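Local atomic coordinates of peptidase M16 C-terminal domain-containing protein (Enterococcus faecalis, PDB entry 3D3Y), a protein that is of unknown function but carries a peptidase M16 C-terminal-type domain and is predicted to bind a metal ion. Residues 287-292 with 334-339. Sequence-based numbering, arbitrary orientation.
Sequences HSKLFM and STELEN
In Lys289 and Glu336 CG lies anti to the carbonyl carbon, and the two chains then bend at different points. Glu336 folds back at chi2 (-49°), which lays OE1, one oxygen of its carboxylate, against the lysine's aliphatic stem. Lys289 stays extended until chi4 (-74°), where NZ turns off. OE1 of Glu336 therefore sits 3.5 Å from CB of Lys289 and equally close to its CD. The charged ends do not pair directly: NZ of Lys289 stays 4.7 Å from OE1 of Glu336. One water bridges them, accepting from Lys289 NZ at 2.8 Å and donating to Glu336 OE1 at 2.7 Å. NZ is further held by the carbonyl of Lys344 and a salt bridge to Glu349. Helix 289-295 here packs against helix 326-341, within the M16-type domain, and helix 272-284 also touches both segments. Ser288 is the N-cap of the shorter helix; its OG accepts from Phe291 N at 3.1 Å. Leu290 adds the apolar part, its CD2 resting 3.8 Å from CB of Glu336, the two chains pointing opposite ways alongside one another. On the longer helix, Asn339 ND2 gives OE1 of Glu336 a weak hydrogen bond of 3.4 Å.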
loop_
_atom_site.group_PDB
_atom_site.type_symbol
_atom_site.label_atom_id
_atom_site.label_comp_id
_atom_site.label_asym_id
_atom_site.label_seq_id
_atom_site.Cartn_x
_atom_site.Cartn_y
_atom_site.Cartn_z
ATOM N N HIS A 287 -13.381 20.913 2.531
ATOM C CA HIS A 287 -13.221 22.350 2.637
ATOM C C HIS A 287 -12.098 22.845 1.698
ATOM O O HIS A 287 -11.748 24.030 1.695
ATOM C CB HIS A 287 -12.931 22.750 4.096
ATOM C CG HIS A 287 -11.661 22.158 4.642
ATOM N ND1 HIS A 287 -11.641 21.016 5.416
ATOM C CD2 HIS A 287 -10.370 22.540 4.508
ATOM C CE1 HIS A 287 -10.392 20.739 5.757
ATOM N NE2 HIS A 287 -9.601 21.641 5.210
ATOM N N SER A 288 -11.573 21.940 0.872
ATOM C CA SER A 288 -10.417 22.239 0.038
ATOM C C SER A 288 -10.752 23.213 -1.076
ATOM O O SER A 288 -11.920 23.356 -1.442
ATOM C CB SER A 288 -9.850 20.966 -0.585
ATOM O OG SER A 288 -10.729 20.452 -1.576
ATOM N N LYS A 289 -9.730 23.846 -1.655
ATOM C CA LYS A 289 -9.996 24.766 -2.770
ATOM C C LYS A 289 -10.664 24.129 -3.982
ATOM O O LYS A 289 -11.550 24.742 -4.600
ATOM C CB LYS A 289 -8.720 25.542 -3.173
ATOM C CG LYS A 289 -8.238 26.449 -2.033
ATOM C CD LYS A 289 -7.102 27.376 -2.451
ATOM C CE LYS A 289 -6.702 28.290 -1.269
ATOM N NZ LYS A 289 -7.714 29.344 -1.048
ATOM N N LEU A 290 -10.272 22.907 -4.335
ATOM C CA LEU A 290 -10.884 22.253 -5.495
ATOM C C LEU A 290 -12.312 21.820 -5.202
ATOM O O LEU A 290 -13.204 21.977 -6.060
ATOM C CB LEU A 290 -10.030 21.076 -5.983
ATOM C CG LEU A 290 -8.578 21.365 -6.424
ATOM C CD1 LEU A 290 -7.950 20.090 -6.919
ATOM C CD2 LEU A 290 -8.517 22.456 -7.521
ATOM N N PHE A 291 -12.554 21.288 -3.993
ATOM C CA PHE A 291 -13.952 20.946 -3.636
ATOM C C PHE A 291 -14.818 22.189 -3.700
ATOM O O PHE A 291 -15.868 22.202 -4.355
ATOM C CB PHE A 291 -14.062 20.278 -2.252
ATOM C CG PHE A 291 -15.398 19.587 -2.006
ATOM C CD1 PHE A 291 -15.514 18.187 -2.083
ATOM C CD2 PHE A 291 -16.543 20.340 -1.704
ATOM C CE1 PHE A 291 -16.778 17.550 -1.838
ATOM C CE2 PHE A 291 -17.805 19.716 -1.472
ATOM C CZ PHE A 291 -17.914 18.332 -1.533
HETATM N N MSE A 292 -14.365 23.242 -3.028
HETATM C CA MSE A 292 -15.146 24.468 -2.912
HETATM C C MSE A 292 -15.305 25.284 -4.194
HETATM O O MSE A 292 -16.280 25.999 -4.345
HETATM C CB MSE A 292 -14.590 25.360 -1.782
HETATM C CG MSE A 292 -14.645 24.703 -0.391
HETATM SE SE MSE A 292 -16.524 24.252 0.067
HETATM C CE MSE A 292 -17.339 26.001 -0.117
ATOM N N SER A 334 -5.777 24.870 -12.151
ATOM C CA SER A 334 -4.560 25.696 -12.224
ATOM C C SER A 334 -4.701 27.000 -11.431
ATOM O O SER A 334 -3.773 27.434 -10.706
ATOM C CB SER A 334 -4.247 26.038 -13.689
ATOM O OG SER A 334 -3.200 27.002 -13.744
ATOM N N THR A 335 -5.876 27.617 -11.545
ATOM C CA THR A 335 -6.155 28.846 -10.778
ATOM C C THR A 335 -6.058 28.646 -9.274
ATOM O O THR A 335 -5.436 29.463 -8.570
ATOM C CB THR A 335 -7.517 29.422 -11.157
ATOM O OG1 THR A 335 -7.442 29.797 -12.534
ATOM C CG2 THR A 335 -7.829 30.672 -10.320
ATOM N N GLU A 336 -6.665 27.569 -8.783
ATOM C CA GLU A 336 -6.570 27.260 -7.360
ATOM C C GLU A 336 -5.143 26.971 -6.929
ATOM O O GLU A 336 -4.739 27.370 -5.853
ATOM C CB GLU A 336 -7.511 26.120 -6.959
ATOM C CG GLU A 336 -9.016 26.494 -7.111
ATOM C CD GLU A 336 -9.354 27.843 -6.479
ATOM O OE1 GLU A 336 -8.762 28.202 -5.437
ATOM O OE2 GLU A 336 -10.214 28.563 -7.012
ATOM N N LEU A 337 -4.370 26.294 -7.771
ATOM C CA LEU A 337 -2.970 26.063 -7.437
ATOM C C LEU A 337 -2.179 27.380 -7.348
ATOM O O LEU A 337 -1.397 27.598 -6.415
ATOM C CB LEU A 337 -2.332 25.066 -8.415
ATOM C CG LEU A 337 -0.830 24.778 -8.252
ATOM C CD1 LEU A 337 -0.526 24.312 -6.781
ATOM C CD2 LEU A 337 -0.428 23.684 -9.279
ATOM N N GLU A 338 -2.393 28.267 -8.309
ATOM C CA GLU A 338 -1.785 29.575 -8.260
ATOM C C GLU A 338 -2.181 30.352 -6.996
ATOM O O GLU A 338 -1.343 31.040 -6.390
ATOM C CB GLU A 338 -2.134 30.363 -9.515
ATOM C CG GLU A 338 -1.403 29.808 -10.761
ATOM C CD GLU A 338 0.131 29.686 -10.535
ATOM O OE1 GLU A 338 0.751 30.674 -10.064
ATOM O OE2 GLU A 338 0.692 28.587 -10.818
ATOM N N ASN A 339 -3.446 30.228 -6.596
ATOM C CA ASN A 339 -3.905 30.899 -5.396
ATOM C C ASN A 339 -3.146 30.446 -4.167
ATOM O O ASN A 339 -2.781 31.270 -3.328
ATOM C CB ASN A 339 -5.408 30.698 -5.195
ATOM C CG ASN A 339 -6.226 31.573 -6.123
ATOM O OD1 ASN A 339 -5.715 32.561 -6.679
ATOM N ND2 ASN A 339 -7.516 31.247 -6.267
HETATM O O HOH W 1 -9.203 29.879 -3.385
#